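Local coordinates for putidaredoxin reductase (Pseudomonas putida, PDB 1Q1R), which is an FAD-dependent reductase that probably passes electrons from NADH to the iron-sulfur protein putidaredoxin, which in turn supplies the cytochrome P450cam monooxygenase, at residues 199-204 with 331-336; 337-342 with 374-379. All blocks are in the same frame, centred on the assembly; numbering follows the deposited sequence.

Contact 1 (199-204 with 331-336); sequences HLHREA and SDQYEI
His201 is held from two sides by neighbours in the 331-336 segment. With CG beside the backbone N (chi1 -75°), the imidazole swings from the helix toward the turn. Its NE2 donates to Gln333 OE1 at 2.8 Å in a nearly straight bond (161°); the oxygen lies close to the imidazole plane. Tyr334 meets the same imidazole as an offset edge-to-face pair with ring planes 60° apart, and its CE1 sits over one face, 3.3 Å from His201 ND1. Tyr334 OH also lies 2.8 Å from His201 ND1, in a weak, strongly bent bond. Tyr334 belongs to a type I' turn, Gln333 to Ile336, which makes the hairpin between strands 328-333 and 336-342 and sets the C-terminal domain against helix 191-204. Farther back along the same ring edge, Leu200 CD1 lies only 3.2 Å from Tyr334 CD1, a tight contact, while Leu200 CD2 meets Ile336 CD1 tip to tip at 4.0 Å. Ala204 CB packs obliquely against Tyr334 CZ. Behind this first shell, Gln333 NE2 donates almost linearly to Ser331 OG at 2.9 Å, which fixes the rotation of the amide and keeps OE1 turned to the histidine. Ser331 OG is bonded in turn to Glu163 of helix 159-170.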
loop_
_atom_site.group_PDB
_atom_site.type_symbol
_atom_site.label_atom_id
_atom_site.label_comp_id
_atom_site.label_asym_id
_atom_site.label_seq_id
_atom_site.Cartn_x
_atom_site.Cartn_y
_atom_site.Cartn_z
ATOM N N HIS A 199 -14.233 12.616 -12.639
ATOM C CA HIS A 199 -14.388 13.977 -13.144
ATOM C C HIS A 199 -13.111 14.783 -12.903
ATOM O O HIS A 199 -12.692 15.584 -13.737
ATOM C CB HIS A 199 -15.580 14.665 -12.466
ATOM C CG HIS A 199 -15.759 16.097 -12.863
ATOM N ND1 HIS A 199 -15.225 17.143 -12.141
ATOM C CD2 HIS A 199 -16.382 16.657 -13.928
ATOM C CE1 HIS A 199 -15.510 18.283 -12.743
ATOM N NE2 HIS A 199 -16.210 18.017 -13.830
ATOM N N LEU A 200 -12.493 14.563 -11.751
ATOM C CA LEU A 200 -11.269 15.265 -11.399
ATOM C C LEU A 200 -10.195 15.028 -12.473
ATOM O O LEU A 200 -9.626 15.976 -13.022
ATOM C CB LEU A 200 -10.803 14.765 -10.028
ATOM C CG LEU A 200 -9.708 15.443 -9.196
ATOM C CD1 LEU A 200 -8.480 14.579 -9.231
ATOM C CD2 LEU A 200 -9.432 16.855 -9.679
ATOM N N HIS A 201 -9.946 13.760 -12.781
ATOM C CA HIS A 201 -8.949 13.382 -13.773
ATOM C C HIS A 201 -9.314 13.766 -15.208
ATOM O O HIS A 201 -8.479 14.304 -15.937
ATOM C CB HIS A 201 -8.685 11.880 -13.675
ATOM C CG HIS A 201 -7.844 11.498 -12.496
ATOM N ND1 HIS A 201 -6.467 11.464 -12.545
ATOM C CD2 HIS A 201 -8.183 11.163 -11.229
ATOM C CE1 HIS A 201 -5.995 11.123 -11.359
ATOM N NE2 HIS A 201 -7.016 10.935 -10.542
ATOM N N ARG A 202 -10.552 13.495 -15.615
ATOM C CA ARG A 202 -10.984 13.847 -16.963
ATOM C C ARG A 202 -10.838 15.347 -17.154
ATOM O O ARG A 202 -10.423 15.813 -18.212
ATOM C CB ARG A 202 -12.439 13.412 -17.197
ATOM C CG ARG A 202 -12.591 11.914 -17.452
ATOM C CD ARG A 202 -14.050 11.470 -17.528
ATOM N NE ARG A 202 -14.154 10.036 -17.790
ATOM C CZ ARG A 202 -15.100 9.244 -17.294
ATOM N NH1 ARG A 202 -16.042 9.738 -16.499
ATOM N NH2 ARG A 202 -15.094 7.947 -17.581
ATOM N N GLU A 203 -11.167 16.104 -16.115
ATOM C CA GLU A 203 -11.058 17.556 -16.163
ATOM C C GLU A 203 -9.599 17.945 -16.405
ATOM O O GLU A 203 -9.306 18.911 -17.108
ATOM C CB GLU A 203 -11.525 18.158 -14.837
ATOM C CG GLU A 203 -11.664 19.669 -14.846
ATOM C CD GLU A 203 -13.074 20.116 -15.196
ATOM O OE1 GLU A 203 -13.572 19.756 -16.288
ATOM O OE2 GLU A 203 -13.682 20.829 -14.369
ATOM N N ALA A 204 -8.684 17.181 -15.815
ATOM C CA ALA A 204 -7.257 17.442 -15.960
ATOM C C ALA A 204 -6.737 17.026 -17.341
ATOM O O ALA A 204 -5.636 17.401 -17.734
ATOM C CB ALA A 204 -6.484 16.709 -14.864
ATOM N N SER A 331 -3.323 9.415 -0.291
ATOM C CA SER A 331 -3.023 9.437 -1.711
ATOM C C SER A 331 -2.844 10.895 -2.091
ATOM O O SER A 331 -3.531 11.769 -1.561
ATOM C CB SER A 331 -4.171 8.819 -2.516
ATOM O OG SER A 331 -3.924 8.899 -3.912
ATOM N N ASP A 332 -1.903 11.158 -2.990
ATOM C CA ASP A 332 -1.645 12.515 -3.451
ATOM C C ASP A 332 -1.898 12.546 -4.944
ATOM O O ASP A 332 -1.205 11.876 -5.709
ATOM C CB ASP A 332 -0.192 12.923 -3.189
ATOM C CG ASP A 332 0.110 13.120 -1.717
ATOM O OD1 ASP A 332 1.295 13.361 -1.387
ATOM O OD2 ASP A 332 -0.830 13.043 -0.892
ATOM N N GLN A 333 -2.896 13.317 -5.351
ATOM C CA GLN A 333 -3.245 13.454 -6.757
ATOM C C GLN A 333 -3.523 14.932 -7.014
ATOM O O GLN A 333 -4.351 15.537 -6.333
ATOM C CB GLN A 333 -4.486 12.617 -7.072
ATOM C CG GLN A 333 -4.295 11.114 -6.873
ATOM C CD GLN A 333 -5.600 10.349 -6.986
ATOM O OE1 GLN A 333 -6.424 10.630 -7.859
ATOM N NE2 GLN A 333 -5.790 9.366 -6.114
ATOM N N TYR A 334 -2.822 15.508 -7.984
ATOM C CA TYR A 334 -2.987 16.918 -8.320
ATOM C C TYR A 334 -2.946 17.796 -7.070
ATOM O O TYR A 334 -3.805 18.656 -6.876
ATOM C CB TYR A 334 -4.310 17.141 -9.061
ATOM C CG TYR A 334 -4.511 16.229 -10.249
ATOM C CD1 TYR A 334 -5.495 15.241 -10.234
ATOM C CD2 TYR A 334 -3.712 16.346 -11.384
ATOM C CE1 TYR A 334 -5.680 14.389 -11.327
ATOM C CE2 TYR A 334 -3.885 15.498 -12.479
ATOM C CZ TYR A 334 -4.870 14.525 -12.443
ATOM O OH TYR A 334 -5.050 13.699 -13.529
ATOM N N GLU A 335 -1.950 17.571 -6.223
ATOM C CA GLU A 335 -1.771 18.349 -4.996
ATOM C C GLU A 335 -2.968 18.325 -4.047
ATOM O O GLU A 335 -3.084 19.180 -3.171
ATOM C CB GLU A 335 -1.431 19.807 -5.334
ATOM C CG GLU A 335 -0.098 20.000 -6.047
ATOM C CD GLU A 335 0.141 21.445 -6.452
ATOM O OE1 GLU A 335 0.210 22.318 -5.561
ATOM O OE2 GLU A 335 0.256 21.712 -7.668
ATOM N N ILE A 336 -3.858 17.354 -4.226
ATOM C CA ILE A 336 -5.029 17.228 -3.366
ATOM C C ILE A 336 -4.703 16.297 -2.198
ATOM O O ILE A 336 -4.170 15.207 -2.394
ATOM C CB ILE A 336 -6.229 16.654 -4.142
ATOM C CG1 ILE A 336 -6.681 17.653 -5.204
ATOM C CG2 ILE A 336 -7.366 16.327 -3.183
ATOM C CD1 ILE A 336 -7.816 17.148 -6.071
#

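Contact 2 (337-342 with 374-379); sequences GLKMVG and VDTVNR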
loop_
_atom_site.group_PDB
_atom_site.type_symbol
_atom_site.label_atom_id
_atom_site.label_comp_id
_atom_site.label_asym_id
_atom_site.label_seq_id
_atom_site.Cartn_x
_atom_site.Cartn_y
_atom_site.Cartn_z
ATOM N N GLY A 337 -5.015 16.740 -0.985
ATOM C CA GLY A 337 -4.746 15.927 0.187
ATOM C C GLY A 337 -5.829 14.894 0.422
ATOM O O GLY A 337 -6.876 15.191 1.001
ATOM N N LEU A 338 -5.579 13.673 -0.034
ATOM C CA LEU A 338 -6.534 12.587 0.127
ATOM C C LEU A 338 -6.112 11.693 1.287
ATOM O O LEU A 338 -5.049 11.073 1.245
ATOM C CB LEU A 338 -6.601 11.773 -1.164
ATOM C CG LEU A 338 -6.917 12.614 -2.410
ATOM C CD1 LEU A 338 -6.598 11.839 -3.682
ATOM C CD2 LEU A 338 -8.378 13.020 -2.371
ATOM N N LYS A 339 -6.938 11.641 2.328
ATOM C CA LYS A 339 -6.640 10.812 3.490
ATOM C C LYS A 339 -7.852 9.957 3.828
ATOM O O LYS A 339 -8.962 10.463 3.998
ATOM C CB LYS A 339 -6.241 11.686 4.681
ATOM C CG LYS A 339 -5.088 12.628 4.368
ATOM C CD LYS A 339 -4.559 13.329 5.610
ATOM C CE LYS A 339 -3.749 12.380 6.482
ATOM N NZ LYS A 339 -3.181 13.070 7.684
ATOM N N MET A 340 -7.627 8.653 3.919
ATOM C CA MET A 340 -8.692 7.706 4.200
ATOM C C MET A 340 -8.459 6.969 5.515
ATOM O O MET A 340 -7.345 6.518 5.792
ATOM C CB MET A 340 -8.780 6.684 3.059
ATOM C CG MET A 340 -9.031 7.264 1.654
ATOM S SD MET A 340 -7.754 8.371 0.947
ATOM C CE MET A 340 -8.764 9.844 0.594
ATOM N N VAL A 341 -9.506 6.854 6.328
ATOM C CA VAL A 341 -9.410 6.136 7.596
ATOM C C VAL A 341 -10.522 5.095 7.701
ATOM O O VAL A 341 -11.664 5.351 7.320
ATOM C CB VAL A 341 -9.496 7.089 8.816
ATOM C CG1 VAL A 341 -10.780 7.899 8.769
ATOM C CG2 VAL A 341 -9.427 6.282 10.103
ATOM N N GLY A 342 -10.171 3.914 8.204
ATOM C CA GLY A 342 -11.140 2.846 8.357
ATOM C C GLY A 342 -11.329 2.018 7.103
ATOM O O GLY A 342 -10.722 2.291 6.064
ATOM N N VAL A 374 -14.028 6.917 6.792
ATOM C CA VAL A 374 -14.226 8.273 6.314
ATOM C C VAL A 374 -13.131 8.616 5.322
ATOM O O VAL A 374 -11.946 8.422 5.599
ATOM C CB VAL A 374 -14.177 9.308 7.457
ATOM C CG1 VAL A 374 -14.486 10.698 6.904
ATOM C CG2 VAL A 374 -15.173 8.936 8.551
ATOM N N ASP A 375 -13.533 9.094 4.152
ATOM C CA ASP A 375 -12.576 9.509 3.139
ATOM C C ASP A 375 -12.611 11.034 3.211
ATOM O O ASP A 375 -13.678 11.638 3.079
ATOM C CB ASP A 375 -13.011 9.044 1.742
ATOM C CG ASP A 375 -12.901 7.529 1.552
ATOM O OD1 ASP A 375 -13.458 7.021 0.554
ATOM O OD2 ASP A 375 -12.260 6.850 2.382
ATOM N N THR A 376 -11.464 11.658 3.450
ATOM C CA THR A 376 -11.419 13.111 3.513
ATOM C C THR A 376 -10.609 13.668 2.355
ATOM O O THR A 376 -9.588 13.100 1.965
ATOM C CB THR A 376 -10.808 13.607 4.841
ATOM O OG1 THR A 376 -9.445 13.182 4.937
ATOM C CG2 THR A 376 -11.594 13.051 6.021
ATOM N N VAL A 377 -11.085 14.777 1.799
ATOM C CA VAL A 377 -10.421 15.437 0.680
ATOM C C VAL A 377 -10.088 16.863 1.098
ATOM O O VAL A 377 -10.972 17.717 1.199
ATOM C CB VAL A 377 -11.333 15.455 -0.562
ATOM C CG1 VAL A 377 -10.699 16.281 -1.666
ATOM C CG2 VAL A 377 -11.583 14.029 -1.031
ATOM N N ASN A 378 -8.802 17.108 1.339
ATOM C CA ASN A 378 -8.315 18.409 1.786
ATOM C C ASN A 378 -8.937 18.805 3.123
ATOM O O ASN A 378 -9.228 19.974 3.359
ATOM C CB ASN A 378 -8.586 19.503 0.744
ATOM C CG ASN A 378 -7.633 19.433 -0.445
ATOM O OD1 ASN A 378 -6.474 19.026 -0.308
ATOM N ND2 ASN A 378 -8.112 19.848 -1.610
ATOM N N ARG A 379 -9.135 17.824 3.997
ATOM C CA ARG A 379 -9.694 18.081 5.322
ATOM C C ARG A 379 -8.921 17.318 6.394
ATOM O O ARG A 379 -9.413 16.351 6.979
ATOM C CB ARG A 379 -11.175 17.703 5.353
ATOM C CG ARG A 379 -12.019 18.632 4.505
ATOM C CD ARG A 379 -13.459 18.645 4.956
ATOM N NE ARG A 379 -14.228 19.626 4.202
ATOM C CZ ARG A 379 -15.504 19.918 4.433
ATOM N NH1 ARG A 379 -16.171 19.302 5.407
ATOM N NH2 ARG A 379 -16.112 20.826 3.682
HETATM O O HOH W 1 -7.799 15.245 3.637
HETATM O O HOH W 2 -11.369 4.989 4.238
#
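Two neighbouring strands of the five-stranded sheet in the C-terminal domain, 337-342 and 374-377, run antiparallel (168°) with axes 4.8 Å apart. Lys339 with Thr376 and Val341 with Val374 are the hydrogen-bonded pairs. Lys339 O is gripped twice by one residue, by Thr376 N at 2.8 Å and by Thr376 OG1 at 2.9 Å; the hydroxyl reaches it because chi1 of 64° sets OG1 between backbone N and carbonyl carbon. On the face carrying Leu338 and Met340, Leu338 CD2 lies alongside Val377 CG2 at 3.6 Å, and Met340 CG rests 3.3 Å from Asp375 OD2. Beyond the last strand pair, Asn378 N donates to Gly337 O, and Asn378 OD1 accepts from Gly337 N at 2.8 Å, the donor standing above the amide carbonyl plane. Replacing Asn378 by an alanine removes the carboxamide, and would probably leave the Gly337 amide and Pro359 O, which Asn378 ND2 holds, each without its mate. One water joins Gly337 O, Thr376 OG1 and Arg379 N, at the start of helix 380-391. Phe383 of that helix packs on Lys339, Val341 and Thr376, on one face, an antiparallel sheet backed by a helix, as in the C-terminal interface domain of glutathione reductase-fold enzymes.

From the N terminus, the first of these segments is met in helix 191-204, and contact 1 closes a long loop of 126 residues by bringing that helix to the hairpin at 331-336. Contact 2 opens directly afterwards and closes a shorter loop of 31 residues without helix, joining strands 336-342 and 370-377. The two loops follow in series and neither nest nor cross. They meet at the hairpin: Ser331 N lies 2.8 Å from Leu338 O, a probable hydrogen bond, and Ile336 CG2 packs on Val377 CG1. Contact 1 joins the hairpin turn of the C-terminal sheet to helix 191-204 of the pyridine nucleotide-disulphide oxidoreductase region, whereas contact 2 pairs strands within that sheet.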